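Local coordinates for protein Cg10997-pa (Drosophila melanogaster, PDB 2YV7) that might insert into membranes and form pH-dependent chloride channels, and also has a soluble state with a glutathione transferase fold, at residues E22-I27 with S60-T65; Y46-Y51 with Y212-F217; K133-K138 with Y191-E196. All coordinates share one frame; numbering follows the deposited sequence.

Contact 1: residues E22-I27 with S60-T65; sequences EIELII and SLKVTT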
loop_
_atom_site.group_PDB
_atom_site.type_symbol
_atom_site.label_atom_id
_atom_site.label_comp_id
_atom_site.label_asym_id
_atom_site.label_seq_id
_atom_site.Cartn_x
_atom_site.Cartn_y
_atom_site.Cartn_z
ATOM N N GLU A 22 16.429 15.174 -1.159
ATOM C CA GLU A 22 14.985 15.274 -1.005
ATOM C C GLU A 22 14.304 14.520 -2.134
ATOM O O GLU A 22 14.486 14.845 -3.304
ATOM C CB GLU A 22 14.509 16.730 -0.951
ATOM C CG GLU A 22 13.147 16.943 -1.608
ATOM C CD GLU A 22 12.302 17.982 -0.919
ATOM O OE1 GLU A 22 12.167 17.912 0.331
ATOM O OE2 GLU A 22 11.747 18.846 -1.638
ATOM N N ILE A 23 13.513 13.508 -1.784
ATOM C CA ILE A 23 12.710 12.831 -2.801
ATOM C C ILE A 23 11.294 13.345 -2.730
ATOM O O ILE A 23 10.761 13.506 -1.631
ATOM C CB ILE A 23 12.756 11.276 -2.619
ATOM C CG1 ILE A 23 14.203 10.803 -2.439
ATOM C CG2 ILE A 23 12.126 10.543 -3.809
ATOM C CD1 ILE A 23 15.086 10.956 -3.683
ATOM N N GLU A 24 10.701 13.604 -3.905
ATOM C CA GLU A 24 9.309 14.034 -4.011
ATOM C C GLU A 24 8.481 12.909 -4.620
ATOM O O GLU A 24 8.825 12.390 -5.677
ATOM C CB GLU A 24 9.152 15.296 -4.859
ATOM C CG GLU A 24 7.677 15.727 -4.982
ATOM C CD GLU A 24 7.441 17.063 -5.736
ATOM O OE1 GLU A 24 8.349 17.570 -6.443
ATOM O OE2 GLU A 24 6.313 17.589 -5.638
ATOM N N LEU A 25 7.416 12.498 -3.926
ATOM C CA LEU A 25 6.496 11.518 -4.485
ATOM C C LEU A 25 5.163 12.203 -4.814
ATOM O O LEU A 25 4.506 12.741 -3.939
ATOM C CB LEU A 25 6.271 10.325 -3.526
ATOM C CG LEU A 25 5.379 9.230 -4.129
ATOM C CD1 LEU A 25 6.034 8.547 -5.324
ATOM C CD2 LEU A 25 5.067 8.225 -2.980
ATOM N N ILE A 26 4.807 12.201 -6.089
ATOM C CA ILE A 26 3.487 12.706 -6.459
ATOM C C ILE A 26 2.466 11.582 -6.375
ATOM O O ILE A 26 2.654 10.528 -6.988
ATOM C CB ILE A 26 3.465 13.308 -7.864
ATOM C CG1 ILE A 26 4.497 14.473 -7.936
ATOM C CG2 ILE A 26 2.093 13.801 -8.184
ATOM C CD1 ILE A 26 4.410 15.340 -9.216
ATOM N N ILE A 27 1.360 11.833 -5.666
ATOM C CA ILE A 27 0.282 10.820 -5.513
ATOM C C ILE A 27 -1.107 11.347 -5.931
ATOM O O ILE A 27 -1.329 12.536 -5.946
ATOM C CB ILE A 27 0.276 10.190 -4.057
ATOM C CG1 ILE A 27 -0.270 11.175 -3.025
ATOM C CG2 ILE A 27 1.627 9.587 -3.735
ATOM C CD1 ILE A 27 -0.369 10.640 -1.548
ATOM N N SER A 60 15.015 12.690 2.381
ATOM C CA SER A 60 13.967 13.571 2.815
ATOM C C SER A 60 12.788 13.230 1.904
ATOM O O SER A 60 12.940 13.055 0.693
ATOM C CB SER A 60 14.424 15.011 2.547
ATOM O OG SER A 60 13.561 15.963 3.081
ATOM N N LEU A 61 11.608 13.093 2.492
ATOM C CA LEU A 61 10.440 12.743 1.704
ATOM C C LEU A 61 9.461 13.903 1.697
ATOM O O LEU A 61 9.048 14.360 2.754
ATOM C CB LEU A 61 9.745 11.487 2.283
ATOM C CG LEU A 61 8.537 10.996 1.463
ATOM C CD1 LEU A 61 8.829 10.711 -0.037
ATOM C CD2 LEU A 61 7.831 9.783 2.161
ATOM N N LYS A 62 9.056 14.290 0.496
ATOM C CA LYS A 62 8.003 15.252 0.223
ATOM C C LYS A 62 6.944 14.557 -0.603
ATOM O O LYS A 62 7.230 14.028 -1.683
ATOM C CB LYS A 62 8.582 16.443 -0.559
ATOM C CG LYS A 62 7.612 17.446 -1.171
ATOM C CD LYS A 62 8.420 18.538 -1.988
ATOM C CE LYS A 62 7.534 19.592 -2.680
ATOM N NZ LYS A 62 8.253 20.346 -3.796
ATOM N N VAL A 63 5.725 14.546 -0.069
ATOM C CA VAL A 63 4.577 13.948 -0.744
ATOM C C VAL A 63 3.614 15.025 -1.264
ATOM O O VAL A 63 3.105 15.838 -0.482
ATOM C CB VAL A 63 3.877 12.926 0.181
ATOM C CG1 VAL A 63 2.616 12.350 -0.474
ATOM C CG2 VAL A 63 4.845 11.797 0.532
ATOM N N THR A 64 3.408 15.021 -2.584
ATOM C CA THR A 64 2.565 15.973 -3.305
ATOM C C THR A 64 1.314 15.258 -3.801
ATOM O O THR A 64 1.391 14.297 -4.551
ATOM C CB THR A 64 3.282 16.551 -4.535
ATOM O OG1 THR A 64 4.536 17.138 -4.129
ATOM C CG2 THR A 64 2.430 17.596 -5.213
ATOM N N THR A 65 0.154 15.761 -3.399
ATOM C CA THR A 65 -1.115 15.185 -3.811
ATOM C C THR A 65 -1.700 15.967 -5.003
ATOM O O THR A 65 -1.816 17.195 -4.944
ATOM C CB THR A 65 -2.070 15.175 -2.596
ATOM O OG1 THR A 65 -1.385 14.607 -1.471
ATOM C CG2 THR A 65 -3.227 14.341 -2.852
#

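Contact 2: residues Y46-Y51 with Y212-F217; sequences YFMDLY and YQLDAF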
loop_
_atom_site.group_PDB
_atom_site.type_symbol
_atom_site.label_atom_id
_atom_site.label_comp_id
_atom_site.label_asym_id
_atom_site.label_seq_id
_atom_site.Cartn_x
_atom_site.Cartn_y
_atom_site.Cartn_z
ATOM N N TYR A 46 4.713 2.814 -2.733
ATOM C CA TYR A 46 5.943 3.637 -2.904
ATOM C C TYR A 46 6.043 4.718 -1.817
ATOM O O TYR A 46 7.141 5.026 -1.357
ATOM C CB TYR A 46 6.106 4.180 -4.340
ATOM C CG TYR A 46 6.031 3.098 -5.399
ATOM C CD1 TYR A 46 6.458 1.791 -5.108
ATOM C CD2 TYR A 46 5.420 3.327 -6.644
ATOM C CE1 TYR A 46 6.334 0.750 -6.035
ATOM C CE2 TYR A 46 5.319 2.299 -7.577
ATOM C CZ TYR A 46 5.770 1.021 -7.258
ATOM O OH TYR A 46 5.618 -0.012 -8.187
ATOM N N PHE A 47 4.909 5.252 -1.354
ATOM C CA PHE A 47 4.886 6.130 -0.181
ATOM C C PHE A 47 5.517 5.364 0.982
ATOM O O PHE A 47 6.374 5.844 1.685
ATOM C CB PHE A 47 3.401 6.499 0.070
ATOM C CG PHE A 47 3.139 7.614 1.080
ATOM C CD1 PHE A 47 3.987 7.864 2.186
ATOM C CD2 PHE A 47 1.974 8.360 0.961
ATOM C CE1 PHE A 47 3.676 8.882 3.133
ATOM C CE2 PHE A 47 1.667 9.408 1.903
ATOM C CZ PHE A 47 2.518 9.639 2.993
ATOM N N MET A 48 5.065 4.116 1.204
ATOM C CA MET A 48 5.587 3.338 2.310
ATOM C C MET A 48 7.105 3.080 2.174
ATOM O O MET A 48 7.797 3.198 3.165
ATOM C CB MET A 48 4.836 1.989 2.395
ATOM C CG MET A 48 3.503 2.195 3.064
ATOM S SD MET A 48 2.660 0.616 3.433
ATOM C CE MET A 48 3.681 0.024 4.779
ATOM N N ASP A 49 7.579 2.681 0.984
ATOM C CA ASP A 49 9.022 2.390 0.762
ATOM C C ASP A 49 9.810 3.643 1.113
ATOM O O ASP A 49 10.775 3.587 1.891
ATOM C CB ASP A 49 9.258 2.037 -0.709
ATOM C CG ASP A 49 8.822 0.639 -1.038
ATOM O OD1 ASP A 49 8.870 -0.180 -0.122
ATOM O OD2 ASP A 49 8.596 0.398 -2.204
ATOM N N LEU A 50 9.343 4.773 0.599
ATOM C CA LEU A 50 10.144 6.012 0.796
ATOM C C LEU A 50 10.134 6.501 2.261
ATOM O O LEU A 50 11.121 7.031 2.797
ATOM C CB LEU A 50 9.640 7.067 -0.185
ATOM C CG LEU A 50 9.991 6.786 -1.644
ATOM C CD1 LEU A 50 9.103 7.647 -2.637
ATOM C CD2 LEU A 50 11.503 6.937 -1.937
ATOM N N TYR A 51 8.992 6.332 2.912
ATOM C CA TYR A 51 8.857 6.696 4.310
ATOM C C TYR A 51 9.842 5.893 5.139
ATOM O O TYR A 51 10.486 6.446 6.054
ATOM C CB TYR A 51 7.386 6.522 4.780
ATOM C CG TYR A 51 7.130 7.151 6.135
ATOM C CD1 TYR A 51 7.578 6.522 7.299
ATOM C CD2 TYR A 51 6.484 8.410 6.240
ATOM C CE1 TYR A 51 7.404 7.098 8.522
ATOM C CE2 TYR A 51 6.277 8.989 7.479
ATOM C CZ TYR A 51 6.753 8.316 8.614
ATOM O OH TYR A 51 6.613 8.840 9.864
ATOM N N TYR A 212 -0.751 -1.790 11.735
ATOM C CA TYR A 212 -1.395 -0.602 12.236
ATOM C C TYR A 212 -0.533 0.171 13.225
ATOM O O TYR A 212 -0.867 1.321 13.514
ATOM C CB TYR A 212 -2.719 -0.976 12.859
ATOM C CG TYR A 212 -3.724 -1.510 11.827
ATOM C CD1 TYR A 212 -4.025 -0.776 10.610
ATOM C CD2 TYR A 212 -4.392 -2.734 12.055
ATOM C CE1 TYR A 212 -4.894 -1.262 9.668
ATOM C CE2 TYR A 212 -5.303 -3.221 11.111
ATOM C CZ TYR A 212 -5.573 -2.472 9.951
ATOM O OH TYR A 212 -6.436 -2.956 9.053
ATOM N N GLN A 213 0.515 -0.469 13.767
ATOM C CA GLN A 213 1.501 0.187 14.664
ATOM C C GLN A 213 2.626 0.841 13.867
ATOM O O GLN A 213 3.488 1.514 14.456
ATOM C CB GLN A 213 2.105 -0.803 15.663
ATOM C CG GLN A 213 1.131 -1.324 16.686
ATOM C CD GLN A 213 1.742 -2.374 17.631
ATOM O OE1 GLN A 213 2.838 -2.922 17.384
ATOM N NE2 GLN A 213 1.015 -2.683 18.701
ATOM N N LEU A 214 2.620 0.673 12.540
ATOM C CA LEU A 214 3.740 1.131 11.728
ATOM C C LEU A 214 3.503 2.536 11.182
ATOM O O LEU A 214 2.537 2.757 10.433
ATOM C CB LEU A 214 3.956 0.134 10.560
ATOM C CG LEU A 214 5.221 0.309 9.748
ATOM C CD1 LEU A 214 6.446 -0.156 10.503
ATOM C CD2 LEU A 214 5.076 -0.452 8.407
ATOM N N ASP A 215 4.407 3.472 11.482
ATOM C CA ASP A 215 4.211 4.832 10.988
ATOM C C ASP A 215 4.103 4.901 9.466
ATOM O O ASP A 215 3.296 5.659 8.949
ATOM C CB ASP A 215 5.299 5.778 11.485
ATOM C CG ASP A 215 5.176 6.081 12.976
ATOM O OD1 ASP A 215 4.046 5.956 13.545
ATOM O OD2 ASP A 215 6.225 6.398 13.580
ATOM N N ALA A 216 4.905 4.107 8.758
ATOM C CA ALA A 216 4.915 4.164 7.284
ATOM C C ALA A 216 3.530 3.797 6.788
ATOM O O ALA A 216 3.047 4.296 5.748
ATOM C CB ALA A 216 5.947 3.215 6.715
ATOM N N PHE A 217 2.931 2.823 7.487
ATOM C CA PHE A 217 1.587 2.424 7.095
ATOM C C PHE A 217 0.554 3.500 7.403
ATOM O O PHE A 217 -0.157 3.927 6.531
ATOM C CB PHE A 217 1.172 1.111 7.752
ATOM C CG PHE A 217 -0.208 0.691 7.334
ATOM C CD1 PHE A 217 -0.392 0.019 6.103
ATOM C CD2 PHE A 217 -1.328 1.058 8.100
ATOM C CE1 PHE A 217 -1.699 -0.369 5.650
ATOM C CE2 PHE A 217 -2.687 0.702 7.686
ATOM C CZ PHE A 217 -2.870 -0.013 6.432
#

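Contact 3: residues K133-K138 with Y191-E196; sequences KLMLVK and YFVDFE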
loop_
_atom_site.group_PDB
_atom_site.type_symbol
_atom_site.label_atom_id
_atom_site.label_comp_id
_atom_site.label_asym_id
_atom_site.label_seq_id
_atom_site.Cartn_x
_atom_site.Cartn_y
_atom_site.Cartn_z
ATOM N N LYS A 133 -10.342 -7.763 -6.734
ATOM C CA LYS A 133 -11.172 -7.228 -7.815
ATOM C C LYS A 133 -12.317 -8.128 -8.278
ATOM O O LYS A 133 -13.443 -7.657 -8.447
ATOM C CB LYS A 133 -10.279 -6.825 -9.019
ATOM C CG LYS A 133 -9.481 -5.617 -8.647
ATOM C CD LYS A 133 -8.870 -4.922 -9.841
ATOM C CE LYS A 133 -7.819 -5.752 -10.499
ATOM N NZ LYS A 133 -6.783 -4.876 -11.178
ATOM N N LEU A 134 -12.040 -9.405 -8.493
ATOM C CA LEU A 134 -13.075 -10.298 -9.026
ATOM C C LEU A 134 -14.194 -10.535 -8.016
ATOM O O LEU A 134 -15.363 -10.752 -8.381
ATOM C CB LEU A 134 -12.417 -11.601 -9.409
ATOM C CG LEU A 134 -11.459 -11.545 -10.606
ATOM C CD1 LEU A 134 -10.997 -12.945 -10.731
ATOM C CD2 LEU A 134 -12.139 -11.072 -11.922
ATOM N N MET A 135 -13.843 -10.525 -6.732
ATOM C CA MET A 135 -14.814 -10.748 -5.657
ATOM C C MET A 135 -15.775 -9.593 -5.546
ATOM O O MET A 135 -16.974 -9.750 -5.227
ATOM C CB MET A 135 -14.037 -10.777 -4.343
ATOM C CG MET A 135 -13.453 -11.970 -3.982
ATOM S SD MET A 135 -12.732 -11.495 -2.392
ATOM C CE MET A 135 -14.144 -11.012 -1.428
ATOM N N LEU A 136 -15.282 -8.404 -5.843
ATOM C CA LEU A 136 -16.108 -7.205 -5.641
ATOM C C LEU A 136 -17.195 -7.009 -6.721
ATOM O O LEU A 136 -18.125 -6.255 -6.511
ATOM C CB LEU A 136 -15.234 -5.943 -5.636
ATOM C CG LEU A 136 -14.177 -5.822 -4.497
ATOM C CD1 LEU A 136 -13.421 -4.515 -4.618
ATOM C CD2 LEU A 136 -14.761 -5.918 -3.135
ATOM N N VAL A 137 -17.020 -7.661 -7.862
ATOM C CA VAL A 137 -17.925 -7.595 -9.007
ATOM C C VAL A 137 -19.373 -7.775 -8.574
ATOM O O VAL A 137 -20.246 -7.079 -9.077
ATOM C CB VAL A 137 -17.562 -8.666 -10.066
ATOM C CG1 VAL A 137 -18.677 -8.800 -11.158
ATOM C CG2 VAL A 137 -16.171 -8.383 -10.695
ATOM N N LYS A 138 -19.601 -8.755 -7.686
ATOM C CA LYS A 138 -20.877 -8.980 -6.994
ATOM C C LYS A 138 -20.663 -10.073 -5.954
ATOM O O LYS A 138 -19.651 -10.747 -6.022
ATOM C CB LYS A 138 -21.927 -9.477 -7.969
ATOM C CG LYS A 138 -21.727 -10.894 -8.379
ATOM C CD LYS A 138 -23.039 -11.472 -8.905
ATOM C CE LYS A 138 -23.041 -11.428 -10.393
ATOM N NZ LYS A 138 -21.828 -12.131 -10.910
ATOM N N TYR A 191 -17.368 -3.716 2.968
ATOM C CA TYR A 191 -18.427 -2.777 2.506
ATOM C C TYR A 191 -19.259 -3.350 1.355
ATOM O O TYR A 191 -20.522 -3.396 1.369
ATOM C CB TYR A 191 -17.782 -1.459 2.064
ATOM C CG TYR A 191 -18.770 -0.415 1.580
ATOM C CD1 TYR A 191 -19.218 -0.383 0.241
ATOM C CD2 TYR A 191 -19.312 0.474 2.480
ATOM C CE1 TYR A 191 -20.163 0.584 -0.204
ATOM C CE2 TYR A 191 -20.197 1.433 2.062
ATOM C CZ TYR A 191 -20.642 1.459 0.734
ATOM O OH TYR A 191 -21.536 2.412 0.355
ATOM N N PHE A 192 -18.575 -3.834 0.335
ATOM C CA PHE A 192 -19.288 -4.239 -0.886
ATOM C C PHE A 192 -19.922 -5.602 -0.789
ATOM O O PHE A 192 -21.068 -5.745 -1.253
ATOM C CB PHE A 192 -18.382 -4.193 -2.141
ATOM C CG PHE A 192 -18.015 -2.778 -2.507
ATOM C CD1 PHE A 192 -18.925 -1.969 -3.182
ATOM C CD2 PHE A 192 -16.819 -2.251 -2.110
ATOM C CE1 PHE A 192 -18.624 -0.645 -3.475
ATOM C CE2 PHE A 192 -16.521 -0.939 -2.388
ATOM C CZ PHE A 192 -17.421 -0.126 -3.075
ATOM N N VAL A 193 -19.197 -6.580 -0.245
ATOM C CA VAL A 193 -19.713 -7.992 -0.313
ATOM C C VAL A 193 -19.705 -8.692 1.034
ATOM O O VAL A 193 -19.850 -9.922 1.095
ATOM C CB VAL A 193 -18.989 -8.853 -1.427
ATOM C CG1 VAL A 193 -19.331 -8.276 -2.818
ATOM C CG2 VAL A 193 -17.479 -8.909 -1.177
ATOM N N ASP A 194 -19.676 -7.931 2.122
ATOM C CA ASP A 194 -19.649 -8.535 3.449
ATOM C C ASP A 194 -18.635 -9.668 3.629
ATOM O O ASP A 194 -18.932 -10.728 4.240
ATOM C CB ASP A 194 -21.045 -9.066 3.828
ATOM C CG ASP A 194 -21.196 -9.281 5.323
ATOM O OD1 ASP A 194 -20.450 -8.637 6.173
ATOM O OD2 ASP A 194 -22.090 -10.123 5.640
ATOM N N PHE A 195 -17.465 -9.493 3.031
ATOM C CA PHE A 195 -16.349 -10.398 3.268
ATOM C C PHE A 195 -15.600 -9.977 4.480
ATOM O O PHE A 195 -15.319 -8.762 4.676
ATOM C CB PHE A 195 -15.386 -10.364 2.052
ATOM C CG PHE A 195 -14.217 -11.269 2.202
ATOM C CD1 PHE A 195 -14.358 -12.649 1.991
ATOM C CD2 PHE A 195 -12.980 -10.749 2.576
ATOM C CE1 PHE A 195 -13.253 -13.495 2.100
ATOM C CE2 PHE A 195 -11.909 -11.563 2.744
ATOM C CZ PHE A 195 -11.996 -12.922 2.508
ATOM N N GLU A 196 -15.224 -10.964 5.323
ATOM C CA GLU A 196 -14.318 -10.713 6.439
ATOM C C GLU A 196 -13.248 -11.742 6.471
ATOM O O GLU A 196 -13.529 -12.880 6.176
ATOM C CB GLU A 196 -15.021 -10.804 7.793
ATOM C CG GLU A 196 -15.369 -9.448 8.328
ATOM C CD GLU A 196 -16.463 -9.515 9.367
ATOM O OE1 GLU A 196 -16.835 -10.659 9.786
ATOM O OE2 GLU A 196 -16.961 -8.432 9.737
#

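Contact 1: residues E22-I27 with S60-T65
Ile23 and Lys62 are neighbours in a parallel strand pair, the two strands of the beta-alpha-beta unit that opens the thioredoxin-like N-terminal domain. Strand 22-28 lies inside the four-stranded sheet, and strand 60-66 is its outermost strand on this side. Five backbone hydrogen bonds join the segments. Ile23 N binds Ser60 O at 2.6 Å, and Lys62 N returns to Ile23 O. Leu25 N, Thr64 N and Ile27 N continue the alternation, with Lys62 O, Leu25 O and Thr64 O as acceptors.

The tight side carries the apolar residues Ile23, Leu25, Ile27, Leu61 and Val63, with Thr65 at its end, and faces helix 41-55. Ile27 has CG1 between its backbone N and carbonyl carbon (chi1 74°). From there CD1 reaches across to Val63 CG1 at 3.6 Å. Leu25 and Val63 both touch Phe47 of the helix, and Leu61 touches Leu50. Leu25 CB meets Leu61 CD1 at 4.3 Å, a looser fit.

The other side is largely polar and more open to solvent, though Ile26 lies on it too. Lys62 runs out fully extended beside Glu24, and both chains point the same way. Their salt bridge is long, 3.8 Å from Lys62 NZ to Glu24 OE1. Thr64 OG1 also approaches Glu24 OE2, but the modelled 2.4 Å is too short to be taken at face value. The charge of Glu22 lies near Lys62 NZ and probably adds a weak attraction. Glu22 is bent and lays OE2 against the lysine chain, 3.4 Å from Lys62 CD.

Contact 2: residues Y46-Y51 with Y212-F217
Met48 and Tyr51 lie one turn apart on helix 41-55 and straddle Ala216 at the start of helix 215-220. The contact packs the thioredoxin-like N-terminal domain against the helical C-terminal part of the glutathione transferase fold. The small side chain of Ala216 lets the backbones come close, with 5.1 Å between Met48 CA and Ala216 CA.

Tyr51 points toward the second helix. Its CG is anti to the backbone N (chi1 -168°), which lays the ring along the first turn of helix 215-220. CD1 comes within 3.6 Å of Ala216 CA. Asp215 O lies over one face of the ring. Further out, the hydroxyl end passes the Asp215 side chain, with OH 3.7 Å from Asp215 CB. The ring and the carboxylate planes are turned 73° apart. With an alanine in place of Tyr51, Ala216 and the CB of Asp215 would probably lose their cover and a gap would open at this end of the domain interface.

Met48 works on the other side of Ala216. Its CG sits 3.4 Å from Ala216 O. The chain then bends at its last torsion (chi3 72°), which brings CE to Leu214 CD2 and to the Phe217 backbone. Met48 and Phe217 run side by side in the same direction. The sulfur makes an oblique Met-aromatic contact with the Phe217 ring. Cys176 and Pro180 of helix 173-193 also touch Met48. The sulfur's nearest ring atom is Phe217 CD1, 4.1 Å from Met48 SD.

Contact 3: residues K133-K138 with Y191-E196
The backbones of 133-138 and 191-196 meet near the C-terminal ends of two helices, 128-136 and 173-193. They come closest at Leu136 and Phe192, whose CA atoms are 6.4 Å apart. Asp194 takes a positive phi (47°) and turns the chain out of its helix. That turn brings Phe195 back to face the first segment. The contact is held by packing, without hydrogen bonds between the segments.

Met135 carries much of it. Its chain bends at the last torsion (chi3 61°) and sets CE over one face of the Phe195 ring, 3.6 Å from Phe195 CG. This is a CH-pi contact, and the sulfur stands above the same ring at a longer distance as a Met-aromatic contact. The two side chains cross at about a right angle. Val193 wedges in beside them. Its CG2 meets Met135 CE at 4.0 Å, while its CG1 lies 3.7 Å from Met135 O and also touches the backbone of Lys138. Next to this, Leu136 CD2 approaches Phe192 CB at 4.1 Å.

The site belongs to the all-helical C-terminal part of the fold. Met135 and Phe195 both also pack on Asn144 and Leu147 of helix 141-161. Leu136 and Phe192 share Tyr231 of helix 224-235, so that four helices come together around these two helix ends.

Contacts 1 and 2 share helix 41-55 and touch directly. Leu25 and Leu61 of contact 1 pack on the backbone at Phe47 and Tyr51 and on Leu50. Contact 2 is the most central, its centre about 8 Å from that of the chain, and joins the N-terminal domain to the helical part. Contact 3 lies wholly among helices, across the chain centre from contact 1. It is buried although far from that centre. Contacts 1 and 2 are partly buried, contact 1 being open on its charged face. Contact 1 is built on backbone hydrogen bonds. Contacts 2 and 3 rest on packing, contact 2 with a methionine oblique to a phenylalanine ring, contact 3 with one over the ring face.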